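Local coordinates for DUF2235 domain-containing protein (Pseudomonas aeruginosa, PDB 4O5P), which acts as the type VI secretion phospholipase effector Tle1 and probably hydrolyses membrane phospholipids with an alpha/beta-hydrolase-like catalytic domain, at residues D155-T160 / A268-S273; P503-A508 / K564-P569; H635-A640 / P646-L651; G704-V709 / V716-K721. All coordinates share one frame; numbering follows the deposited sequence.

The four contacts follow one another along the chain, each closing before the next opens. Contact 1 lies in the alpha/beta-hydrolase part, where helix 139-162 meets the start of strand 270-280 in the mixed sheet. Contacts 2, 3 and 4 all belong to the Tle1-like C-terminal region. Contact 2 joins two loops that lead into helices 507-528 and 571-587. Contact 3 closes a short link between helices 616-637 and 649-657. Contact 4 brings strands of two antiparallel sheets together. None touches another. Centres of contacts 2 and 3 are about 35 Å apart, those of contacts 1 and 3 about 56 Å, on opposite sides of the chain's centre. One contact thus belongs to the hydrolase-like core, and three to separate places in the C-terminal region.

Contact 1 (D155-T160 / A268-S273); sequences DALFYT and AGLPIS
L157 on helix 139-162 meets A268 and L270, which lie in and just after a tight turn in the sheet. The contact is small and wholly apolar, with no hydrogen bond across it. CB of L157 leaves the helix toward the turn but stops short of it. CG comes next, set anti to the backbone N (chi1 -164°), and is still 4.6 Å from CD1 of L270. The two methyls do the touching. CD1 of L157 reaches CD1 of L270 at 3.7 Å, and these two leucines meet tip to tip. CD2 of L157 lies 4.0 Å from CB of A268 and 4.1 Å from CD1 of L270. The fork of L157 thus straddles the single methyl CD1 of L270 and spends one branch on A268 as well. CG of L270 stands anti to its own carbonyl carbon, which sends the leucine tip out to the helix. A268 and G269, both with positive phi, form the short turn from strand 266-267 to strand 270-280. On the helix, T160 OG1 bonds back to A156 O at 2.7 Å. That carbonyl also takes T160 N, from the opposite face of its plane. The setting is the layered packing of an alpha/beta-hydrolase-like domain. Helix 139-162 packs against the mixed sheet. A156 rests on strands 111-116 and 62-71, L157 also on I65, and T160 on I226. L270 in turn packs on I226 and M229 of strand 225-236.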
loop_
_atom_site.group_PDB
_atom_site.type_symbol
_atom_site.label_atom_id
_atom_site.label_comp_id
_atom_site.label_asym_id
_atom_site.label_seq_id
_atom_site.Cartn_x
_atom_site.Cartn_y
_atom_site.Cartn_z
ATOM N N ASP A 155 0.377 14.612 -19.677
ATOM C CA ASP A 155 -0.567 15.716 -19.509
ATOM C C ASP A 155 0.121 17.013 -19.099
ATOM O O ASP A 155 -0.173 18.067 -19.645
ATOM C CB ASP A 155 -1.633 15.354 -18.471
ATOM C CG ASP A 155 -2.698 16.432 -18.325
ATOM O OD1 ASP A 155 -3.504 16.597 -19.260
ATOM O OD2 ASP A 155 -2.746 17.113 -17.275
ATOM N N ALA A 156 1.033 16.925 -18.134
ATOM C CA ALA A 156 1.779 18.092 -17.678
ATOM C C ALA A 156 2.576 18.733 -18.813
ATOM O O ALA A 156 2.546 19.958 -18.976
ATOM C CB ALA A 156 2.691 17.726 -16.510
ATOM N N LEU A 157 3.279 17.912 -19.599
ATOM C CA LEU A 157 4.037 18.470 -20.731
ATOM C C LEU A 157 3.085 19.070 -21.769
ATOM O O LEU A 157 3.299 20.177 -22.255
ATOM C CB LEU A 157 4.927 17.400 -21.377
ATOM C CG LEU A 157 6.053 17.866 -22.307
ATOM C CD1 LEU A 157 6.844 19.008 -21.674
ATOM C CD2 LEU A 157 6.986 16.719 -22.665
ATOM N N PHE A 158 2.035 18.316 -22.087
ATOM C CA PHE A 158 1.021 18.690 -23.060
ATOM C C PHE A 158 0.444 20.052 -22.725
ATOM O O PHE A 158 0.279 20.892 -23.607
ATOM C CB PHE A 158 -0.089 17.638 -23.040
ATOM C CG PHE A 158 -1.045 17.713 -24.196
ATOM C CD1 PHE A 158 -0.702 17.180 -25.432
ATOM C CD2 PHE A 158 -2.311 18.266 -24.033
ATOM C CE1 PHE A 158 -1.582 17.229 -26.498
ATOM C CE2 PHE A 158 -3.210 18.319 -25.099
ATOM C CZ PHE A 158 -2.843 17.797 -26.334
ATOM N N TYR A 159 0.144 20.282 -21.450
ATOM C CA TYR A 159 -0.372 21.585 -21.041
ATOM C C TYR A 159 0.718 22.625 -21.126
ATOM O O TYR A 159 0.460 23.772 -21.505
ATOM C CB TYR A 159 -0.930 21.563 -19.618
ATOM C CG TYR A 159 -1.625 22.860 -19.225
ATOM C CD1 TYR A 159 -0.912 23.927 -18.683
ATOM C CD2 TYR A 159 -2.992 23.011 -19.403
ATOM C CE1 TYR A 159 -1.549 25.105 -18.332
ATOM C CE2 TYR A 159 -3.634 24.174 -19.058
ATOM C CZ TYR A 159 -2.910 25.217 -18.524
ATOM O OH TYR A 159 -3.555 26.378 -18.178
ATOM N N THR A 160 1.932 22.234 -20.754
ATOM C CA THR A 160 3.044 23.169 -20.793
ATOM C C THR A 160 3.203 23.750 -22.197
ATOM O O THR A 160 3.336 24.962 -22.355
ATOM C CB THR A 160 4.347 22.520 -20.326
ATOM O OG1 THR A 160 4.202 22.088 -18.963
ATOM C CG2 THR A 160 5.482 23.516 -20.398
ATOM N N ALA A 268 10.692 12.621 -23.792
ATOM C CA ALA A 268 10.493 13.472 -24.965
ATOM C C ALA A 268 11.648 14.479 -25.147
ATOM O O ALA A 268 11.433 15.652 -25.460
ATOM C CB ALA A 268 9.143 14.180 -24.876
ATOM N N GLY A 269 12.876 14.006 -24.940
ATOM C CA GLY A 269 14.057 14.831 -25.137
ATOM C C GLY A 269 14.537 15.515 -23.871
ATOM O O GLY A 269 15.728 15.832 -23.746
ATOM N N LEU A 270 13.604 15.730 -22.940
ATOM C CA LEU A 270 13.863 16.495 -21.725
ATOM C C LEU A 270 14.475 15.620 -20.639
ATOM O O LEU A 270 13.971 14.520 -20.380
ATOM C CB LEU A 270 12.552 17.066 -21.183
ATOM C CG LEU A 270 11.769 18.144 -21.926
ATOM C CD1 LEU A 270 10.435 18.363 -21.224
ATOM C CD2 LEU A 270 12.558 19.451 -21.997
ATOM N N PRO A 271 15.541 16.112 -19.984
ATOM C CA PRO A 271 16.078 15.418 -18.808
ATOM C C PRO A 271 14.958 15.210 -17.808
ATOM O O PRO A 271 14.118 16.113 -17.648
ATOM C CB PRO A 271 17.086 16.427 -18.234
ATOM C CG PRO A 271 17.503 17.255 -19.403
ATOM C CD PRO A 271 16.280 17.357 -20.282
ATOM N N ILE A 272 14.937 14.048 -17.157
ATOM C CA ILE A 272 13.917 13.742 -16.160
ATOM C C ILE A 272 14.548 13.055 -14.967
ATOM O O ILE A 272 15.429 12.193 -15.109
ATOM C CB ILE A 272 12.776 12.854 -16.748
ATOM C CG1 ILE A 272 11.634 12.675 -15.737
ATOM C CG2 ILE A 272 13.320 11.503 -17.245
ATOM C CD1 ILE A 272 10.417 11.964 -16.335
ATOM N N SER A 273 14.093 13.433 -13.778
ATOM C CA SER A 273 14.568 12.789 -12.562
ATOM C C SER A 273 13.461 12.755 -11.520
ATOM O O SER A 273 12.587 13.609 -11.516
ATOM C CB SER A 273 15.755 13.575 -12.018
ATOM O OG SER A 273 15.326 14.831 -11.514
#

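Contact 2 (P503-A508 / K564-P569); sequences PDMPEA and KQFDPP
In M505, a selenomethionine, CG lies anti to the backbone N (chi1 168°), and the chain runs on straight before bending at the selenium. This carries SE out to the ring of F566 and turns the end methyl toward P569. CG of F566 is also anti to its backbone N (chi1 -179°), which presents CZ to the selenium. SE lies 4.1 Å from CZ of F566. It is 5.4 Å from the ring centroid and 88° off the ring normal, so it sits at the edge, near the ring plane. This is a Met-aromatic contact of the edge type. One face of the same ring has P568 N above it, offset toward the rim. Behind the bend, CB of M505 packs at 4.0 Å on CD of P569, and CE reaches that same CD at 4.1 Å. The proline ring is thus touched at one corner by both ends of the M505 side chain. Two loops of the Tle1-like C-terminal region are joined here, one just before helix 507-528 and the other just before helix 571-587. P506 holds the N-cap position of the first helix. The only hydrogen bond across the loops is M505 N to P569 O, 2.9 Å, nearly straight and in the carbonyl plane. D504 CA also comes within 3.4 Å of P569 O, as a CA-H...O contact. The D504 carboxylate is used at the start of helix 571-587: OD1 takes the backbone N of Q572 and OD2 that of R573. W513 of helix 507-528 meets the F566 ring with nearly parallel planes and is touched by M505 too.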
loop_
_atom_site.group_PDB
_atom_site.type_symbol
_atom_site.label_atom_id
_atom_site.label_comp_id
_atom_site.label_asym_id
_atom_site.label_seq_id
_atom_site.Cartn_x
_atom_site.Cartn_y
_atom_site.Cartn_z
ATOM N N PRO A 503 -19.334 4.868 21.079
ATOM C CA PRO A 503 -20.287 3.751 21.135
ATOM C C PRO A 503 -20.610 3.259 19.732
ATOM O O PRO A 503 -20.666 4.079 18.810
ATOM C CB PRO A 503 -21.524 4.381 21.777
ATOM C CG PRO A 503 -21.435 5.841 21.427
ATOM C CD PRO A 503 -19.959 6.170 21.379
ATOM N N ASP A 504 -20.798 1.952 19.568
ATOM C CA ASP A 504 -21.048 1.382 18.249
ATOM C C ASP A 504 -22.366 1.856 17.674
ATOM O O ASP A 504 -23.323 2.107 18.405
ATOM C CB ASP A 504 -21.047 -0.150 18.284
ATOM C CG ASP A 504 -19.680 -0.731 18.555
ATOM O OD1 ASP A 504 -18.673 0.010 18.491
ATOM O OD2 ASP A 504 -19.612 -1.945 18.835
HETATM N N MSE A 505 -22.412 1.973 16.354
HETATM C CA MSE A 505 -23.655 2.327 15.699
HETATM C C MSE A 505 -24.683 1.234 15.959
HETATM O O MSE A 505 -24.376 0.051 15.851
HETATM C CB MSE A 505 -23.435 2.517 14.201
HETATM C CG MSE A 505 -24.705 2.597 13.387
HETATM SE SE MSE A 505 -24.306 2.929 11.500
HETATM C CE MSE A 505 -23.898 4.815 11.644
ATOM N N PRO A 506 -25.906 1.636 16.336
ATOM C CA PRO A 506 -27.023 0.699 16.530
ATOM C C PRO A 506 -27.254 -0.170 15.275
ATOM O O PRO A 506 -26.969 0.291 14.161
ATOM C CB PRO A 506 -28.216 1.630 16.773
ATOM C CG PRO A 506 -27.600 2.898 17.324
ATOM C CD PRO A 506 -26.288 3.039 16.596
ATOM N N GLU A 507 -27.762 -1.391 15.459
ATOM C CA GLU A 507 -27.928 -2.374 14.375
ATOM C C GLU A 507 -28.827 -1.871 13.242
ATOM O O GLU A 507 -28.545 -2.080 12.051
ATOM C CB GLU A 507 -28.470 -3.697 14.933
ATOM C CG GLU A 507 -27.501 -4.467 15.850
ATOM C CD GLU A 507 -27.097 -3.681 17.111
ATOM O OE1 GLU A 507 -27.940 -2.914 17.643
ATOM O OE2 GLU A 507 -25.928 -3.814 17.557
ATOM N N ALA A 508 -29.888 -1.177 13.631
ATOM C CA ALA A 508 -30.867 -0.647 12.694
ATOM C C ALA A 508 -30.215 0.270 11.671
ATOM O O ALA A 508 -30.345 0.068 10.457
ATOM C CB ALA A 508 -31.935 0.108 13.457
ATOM N N LYS A 564 -16.338 4.456 -1.533
ATOM C CA LYS A 564 -15.759 3.478 -0.611
ATOM C C LYS A 564 -16.846 2.546 -0.095
ATOM O O LYS A 564 -18.021 2.888 -0.120
ATOM C CB LYS A 564 -15.070 4.181 0.568
ATOM C CG LYS A 564 -13.758 4.875 0.189
ATOM C CD LYS A 564 -13.046 5.554 1.391
ATOM C CE LYS A 564 -12.885 4.608 2.569
ATOM N NZ LYS A 564 -11.833 5.084 3.529
ATOM N N GLN A 565 -16.474 1.361 0.365
ATOM C CA GLN A 565 -17.489 0.480 0.921
ATOM C C GLN A 565 -17.898 0.975 2.291
ATOM O O GLN A 565 -17.063 1.483 3.034
ATOM C CB GLN A 565 -17.003 -0.963 0.981
ATOM C CG GLN A 565 -17.117 -1.680 -0.357
ATOM C CD GLN A 565 -18.553 -2.028 -0.765
ATOM O OE1 GLN A 565 -19.493 -1.905 0.026
ATOM N NE2 GLN A 565 -18.719 -2.468 -2.011
ATOM N N PHE A 566 -19.185 0.853 2.616
ATOM C CA PHE A 566 -19.665 1.342 3.908
ATOM C C PHE A 566 -18.986 0.638 5.070
ATOM O O PHE A 566 -18.906 -0.590 5.122
ATOM C CB PHE A 566 -21.187 1.244 4.054
ATOM C CG PHE A 566 -21.685 1.769 5.376
ATOM C CD1 PHE A 566 -21.638 3.130 5.657
ATOM C CD2 PHE A 566 -22.181 0.902 6.343
ATOM C CE1 PHE A 566 -22.085 3.621 6.880
ATOM C CE2 PHE A 566 -22.627 1.383 7.564
ATOM C CZ PHE A 566 -22.575 2.744 7.834
ATOM N N ASP A 567 -18.504 1.447 6.002
ATOM C CA ASP A 567 -17.711 0.971 7.116
ATOM C C ASP A 567 -18.381 1.479 8.398
ATOM O O ASP A 567 -18.222 2.640 8.771
ATOM C CB ASP A 567 -16.285 1.519 6.968
ATOM C CG ASP A 567 -15.290 0.856 7.903
ATOM O OD1 ASP A 567 -15.593 -0.240 8.422
ATOM O OD2 ASP A 567 -14.194 1.432 8.103
ATOM N N PRO A 568 -19.160 0.617 9.065
ATOM C CA PRO A 568 -19.894 1.081 10.245
ATOM C C PRO A 568 -19.005 1.142 11.481
ATOM O O PRO A 568 -18.123 0.291 11.641
ATOM C CB PRO A 568 -20.959 0.008 10.422
ATOM C CG PRO A 568 -20.321 -1.245 9.921
ATOM C CD PRO A 568 -19.379 -0.819 8.803
ATOM N N PRO A 569 -19.223 2.152 12.338
ATOM C CA PRO A 569 -18.539 2.250 13.629
ATOM C C PRO A 569 -18.858 1.049 14.504
ATOM O O PRO A 569 -19.931 1.026 15.100
ATOM C CB PRO A 569 -19.163 3.502 14.256
ATOM C CG PRO A 569 -19.646 4.304 13.095
ATOM C CD PRO A 569 -20.127 3.293 12.103
#

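Contact 3 (H635-A640 / P646-L651)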
loop_
_atom_site.group_PDB
_atom_site.type_symbol
_atom_site.label_atom_id
_atom_site.label_comp_id
_atom_site.label_asym_id
_atom_site.label_seq_id
_atom_site.Cartn_x
_atom_site.Cartn_y
_atom_site.Cartn_z
ATOM N N HIS A 635 6.724 -7.256 32.460
ATOM C CA HIS A 635 7.211 -6.990 33.828
ATOM C C HIS A 635 8.037 -5.710 34.029
ATOM O O HIS A 635 8.296 -5.310 35.170
ATOM C CB HIS A 635 7.942 -8.205 34.397
ATOM C CG HIS A 635 7.056 -9.401 34.543
ATOM N ND1 HIS A 635 5.975 -9.420 35.398
ATOM C CD2 HIS A 635 7.072 -10.605 33.926
ATOM C CE1 HIS A 635 5.370 -10.591 35.310
ATOM N NE2 HIS A 635 6.006 -11.322 34.411
ATOM N N GLN A 636 8.441 -5.063 32.941
ATOM C CA GLN A 636 9.108 -3.777 33.054
ATOM C C GLN A 636 8.154 -2.656 32.691
ATOM O O GLN A 636 8.414 -1.489 32.977
ATOM C CB GLN A 636 10.358 -3.750 32.181
ATOM C CG GLN A 636 11.606 -4.112 32.988
ATOM C CD GLN A 636 12.582 -4.965 32.219
ATOM O OE1 GLN A 636 12.520 -5.040 30.988
ATOM N NE2 GLN A 636 13.499 -5.613 32.940
ATOM N N LEU A 637 7.036 -3.024 32.073
ATOM C CA LEU A 637 6.024 -2.060 31.665
ATOM C C LEU A 637 5.076 -1.723 32.827
ATOM O O LEU A 637 4.751 -0.550 33.071
ATOM C CB LEU A 637 5.225 -2.632 30.486
ATOM C CG LEU A 637 4.705 -1.620 29.461
ATOM C CD1 LEU A 637 5.781 -0.601 29.129
ATOM C CD2 LEU A 637 4.249 -2.301 28.185
ATOM N N PHE A 638 4.649 -2.764 33.541
ATOM C CA PHE A 638 3.686 -2.649 34.625
ATOM C C PHE A 638 4.314 -3.230 35.890
ATOM O O PHE A 638 5.041 -4.221 35.823
ATOM C CB PHE A 638 2.377 -3.401 34.288
ATOM C CG PHE A 638 1.691 -2.905 33.042
ATOM C CD1 PHE A 638 2.035 -3.411 31.791
ATOM C CD2 PHE A 638 0.718 -1.920 33.116
ATOM C CE1 PHE A 638 1.407 -2.940 30.648
ATOM C CE2 PHE A 638 0.101 -1.445 31.984
ATOM C CZ PHE A 638 0.444 -1.961 30.744
ATOM N N SER A 639 4.055 -2.615 37.037
ATOM C CA SER A 639 4.547 -3.167 38.299
ATOM C C SER A 639 3.593 -4.264 38.740
ATOM O O SER A 639 4.005 -5.264 39.325
ATOM C CB SER A 639 4.654 -2.082 39.369
ATOM O OG SER A 639 3.509 -1.245 39.351
ATOM N N ALA A 640 2.315 -4.071 38.425
ATOM C CA ALA A 640 1.272 -5.048 38.709
ATOM C C ALA A 640 0.138 -4.774 37.730
ATOM O O ALA A 640 0.214 -3.803 36.974
ATOM C CB ALA A 640 0.791 -4.893 40.155
ATOM N N PRO A 646 6.956 3.136 37.144
ATOM C CA PRO A 646 7.388 4.537 37.125
ATOM C C PRO A 646 8.203 4.842 35.885
ATOM O O PRO A 646 9.046 4.026 35.523
ATOM C CB PRO A 646 8.272 4.638 38.369
ATOM C CG PRO A 646 7.630 3.689 39.324
ATOM C CD PRO A 646 7.174 2.517 38.464
ATOM N N GLY A 647 7.937 5.976 35.246
ATOM C CA GLY A 647 8.709 6.411 34.094
ATOM C C GLY A 647 8.193 5.845 32.780
ATOM O O GLY A 647 8.667 6.206 31.696
ATOM N N GLN A 648 7.226 4.937 32.864
ATOM C CA GLN A 648 6.707 4.296 31.655
ATOM C C GLN A 648 5.347 4.846 31.261
ATOM O O GLN A 648 4.676 4.277 30.400
ATOM C CB GLN A 648 6.616 2.772 31.852
ATOM C CG GLN A 648 7.965 2.085 32.151
ATOM C CD GLN A 648 8.979 2.240 31.027
ATOM O OE1 GLN A 648 10.095 2.730 31.238
ATOM N NE2 GLN A 648 8.611 1.794 29.835
ATOM N N GLU A 649 4.945 5.952 31.884
ATOM C CA GLU A 649 3.581 6.453 31.742
ATOM C C GLU A 649 3.310 6.950 30.339
ATOM O O GLU A 649 2.285 6.633 29.739
ATOM C CB GLU A 649 3.320 7.594 32.736
ATOM C CG GLU A 649 3.314 7.158 34.189
ATOM C CD GLU A 649 4.723 6.983 34.752
ATOM O OE1 GLU A 649 5.672 7.637 34.259
ATOM O OE2 GLU A 649 4.876 6.169 35.686
ATOM N N LYS A 650 4.237 7.745 29.823
ATOM C CA LYS A 650 4.043 8.357 28.524
ATOM C C LYS A 650 3.983 7.285 27.429
ATOM O O LYS A 650 3.176 7.394 26.501
ATOM C CB LYS A 650 5.121 9.419 28.272
ATOM C CG LYS A 650 4.852 10.740 29.000
ATOM C CD LYS A 650 3.433 11.252 28.701
ATOM C CE LYS A 650 3.215 12.714 29.150
ATOM N NZ LYS A 650 1.850 13.228 28.778
ATOM N N LEU A 651 4.789 6.230 27.580
ATOM C CA LEU A 651 4.800 5.114 26.637
ATOM C C LEU A 651 3.471 4.339 26.634
ATOM O O LEU A 651 2.825 4.159 25.565
ATOM C CB LEU A 651 5.970 4.185 26.952
ATOM C CG LEU A 651 6.164 2.990 26.020
ATOM C CD1 LEU A 651 6.407 3.464 24.576
ATOM C CD2 LEU A 651 7.311 2.103 26.509
#
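The apolar part of this contact is L637 against L651. CD1 of L637 lies 4.1 Å from CD2 of L651, and the two side chains cross at about a right angle. The same L637 methyl also touches the amide nitrogen NE2 of Q648, at 3.8 Å and without a hydrogen bond. A second group of contacts sets the aliphatic part of Q648 against main-chain oxygens. CG of Q648 is 3.7 Å from Q636 O, and CB is 4.0 Å from L637 O. Q648 points toward the other segment, and its chain folds at chi2 (-62°), which brings NE2 round to L637. No hydrogen bond joins the two segments directly. The polar bonds lie beside the contact. G647 N makes two weak bonds to the E649 carboxylate, 3.0 Å to OE1 and 3.1 Å to OE2. L637 is tied by a backbone hydrogen bond to A645, and S639 OG bonds to R643 O. S639 and A640 both face R643, a classic beta bulge. The contact closes a short connection between helices 616-637 and 649-657, with the brief strand 643-644 in it. The first helix ends at L637, the chain loops back, and Q648 takes the N-cap position of the second. L637 also packs on L479 and A482 of helix 469-487. L651 and K650 touch helix 451-463, L651 at W460.

Contact 4 (G704-V709 / V716-K721)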
loop_
_atom_site.group_PDB
_atom_site.type_symbol
_atom_site.label_atom_id
_atom_site.label_comp_id
_atom_site.label_asym_id
_atom_site.label_seq_id
_atom_site.Cartn_x
_atom_site.Cartn_y
_atom_site.Cartn_z
ATOM N N GLY A 704 -0.549 -17.181 -11.942
ATOM C CA GLY A 704 -1.879 -17.671 -12.268
ATOM C C GLY A 704 -2.129 -19.156 -12.080
ATOM O O GLY A 704 -3.215 -19.651 -12.405
ATOM N N ARG A 705 -1.149 -19.891 -11.564
ATOM C CA ARG A 705 -1.411 -21.300 -11.281
ATOM C C ARG A 705 -1.242 -21.636 -9.813
ATOM O O ARG A 705 -0.522 -20.955 -9.083
ATOM C CB ARG A 705 -0.508 -22.202 -12.115
ATOM C CG ARG A 705 0.988 -22.056 -11.870
ATOM C CD ARG A 705 1.679 -22.619 -13.102
ATOM N NE ARG A 705 3.125 -22.683 -13.041
ATOM C CZ ARG A 705 3.927 -22.057 -13.898
ATOM N NH1 ARG A 705 3.419 -21.296 -14.861
ATOM N NH2 ARG A 705 5.241 -22.187 -13.788
ATOM N N VAL A 706 -1.913 -22.689 -9.382
ATOM C CA VAL A 706 -1.624 -23.245 -8.080
ATOM C C VAL A 706 -0.563 -24.295 -8.330
ATOM O O VAL A 706 -0.752 -25.182 -9.168
ATOM C CB VAL A 706 -2.851 -23.893 -7.444
ATOM C CG1 VAL A 706 -2.496 -24.415 -6.056
ATOM C CG2 VAL A 706 -3.977 -22.891 -7.362
ATOM N N VAL A 707 0.558 -24.182 -7.622
ATOM C CA VAL A 707 1.667 -25.099 -7.822
ATOM C C VAL A 707 1.225 -26.540 -7.574
ATOM O O VAL A 707 0.687 -26.862 -6.509
ATOM C CB VAL A 707 2.838 -24.764 -6.897
ATOM C CG1 VAL A 707 3.916 -25.830 -6.989
ATOM C CG2 VAL A 707 3.396 -23.386 -7.235
ATOM N N GLY A 708 1.443 -27.401 -8.563
ATOM C CA GLY A 708 1.095 -28.805 -8.426
ATOM C C GLY A 708 -0.263 -29.161 -8.995
ATOM O O GLY A 708 -0.570 -30.345 -9.152
ATOM N N VAL A 709 -1.078 -28.149 -9.293
ATOM C CA VAL A 709 -2.390 -28.379 -9.897
ATOM C C VAL A 709 -2.270 -28.504 -11.422
ATOM O O VAL A 709 -1.854 -27.564 -12.116
ATOM C CB VAL A 709 -3.408 -27.285 -9.484
ATOM C CG1 VAL A 709 -4.712 -27.451 -10.223
ATOM C CG2 VAL A 709 -3.651 -27.333 -7.981
ATOM N N VAL A 716 -9.537 -21.828 -7.651
ATOM C CA VAL A 716 -9.170 -23.162 -7.206
ATOM C C VAL A 716 -9.392 -23.366 -5.703
ATOM O O VAL A 716 -8.800 -22.666 -4.870
ATOM C CB VAL A 716 -7.686 -23.460 -7.524
ATOM C CG1 VAL A 716 -7.249 -24.765 -6.867
ATOM C CG2 VAL A 716 -7.462 -23.518 -9.018
ATOM N N GLY A 717 -10.232 -24.337 -5.359
ATOM C CA GLY A 717 -10.396 -24.747 -3.973
ATOM C C GLY A 717 -9.218 -25.582 -3.490
ATOM O O GLY A 717 -8.693 -26.425 -4.220
ATOM N N LEU A 718 -8.795 -25.337 -2.256
ATOM C CA LEU A 718 -7.678 -26.053 -1.664
ATOM C C LEU A 718 -8.035 -26.570 -0.291
ATOM O O LEU A 718 -8.674 -25.871 0.510
ATOM C CB LEU A 718 -6.446 -25.157 -1.516
ATOM C CG LEU A 718 -5.636 -24.833 -2.770
ATOM C CD1 LEU A 718 -4.279 -24.212 -2.410
ATOM C CD2 LEU A 718 -5.448 -26.089 -3.587
ATOM N N SER A 719 -7.613 -27.804 -0.041
ATOM C CA SER A 719 -7.521 -28.347 1.308
ATOM C C SER A 719 -6.051 -28.672 1.593
ATOM O O SER A 719 -5.423 -29.435 0.854
ATOM C CB SER A 719 -8.381 -29.609 1.452
ATOM O OG SER A 719 -8.167 -30.202 2.724
ATOM N N VAL A 720 -5.506 -28.080 2.650
ATOM C CA VAL A 720 -4.086 -28.194 2.988
ATOM C C VAL A 720 -3.913 -28.892 4.331
ATOM O O VAL A 720 -4.465 -28.448 5.336
ATOM C CB VAL A 720 -3.410 -26.808 3.103
ATOM C CG1 VAL A 720 -1.965 -26.969 3.491
ATOM C CG2 VAL A 720 -3.528 -26.027 1.794
ATOM N N LYS A 721 -3.163 -29.989 4.348
ATOM C CA LYS A 721 -2.853 -30.657 5.605
ATOM C C LYS A 721 -1.420 -30.333 6.002
ATOM O O LYS A 721 -0.482 -30.519 5.221
ATOM C CB LYS A 721 -3.086 -32.175 5.519
ATOM C CG LYS A 721 -4.452 -32.563 4.927
ATOM C CD LYS A 721 -4.662 -34.083 4.921
ATOM C CE LYS A 721 -5.212 -34.583 6.256
ATOM N NZ LYS A 721 -6.608 -34.068 6.518
#
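V716 comes first, and it wraps one methyl of V706. CG2 of V706 sits 3.8 Å from both CB and CG1 of V716, and 3.9 Å from CG2 of V716. In V706, CG1, anti to the backbone N (chi1 -178°), is directed to L718, and CG2 to V716. G717 adds no side chain; its backbone pairs with F753 of strand 749-753. L718 then returns to the contact. Its CD1 is 4.1 Å and its CD2 4.2 Å from CG1 of V706, the two side chains meeting tip to tip. V706 thus gives one branch to each neighbour. The packing joins two antiparallel sheets. Strand 705-706 is an edge strand of a four-stranded sheet, and strand 715-723 is the middle of a three-stranded one, between 596-604 and 749-753. No hydrogen bond passes between the segments. V706 also begins a type II turn to V709, closed by V709 N to V706 O at 3.0 Å, with G708 at its third position. Further on, S719 touches T598 and V720 packs on V599 of strand 596-604. K721 NZ bonds to T598 OG1.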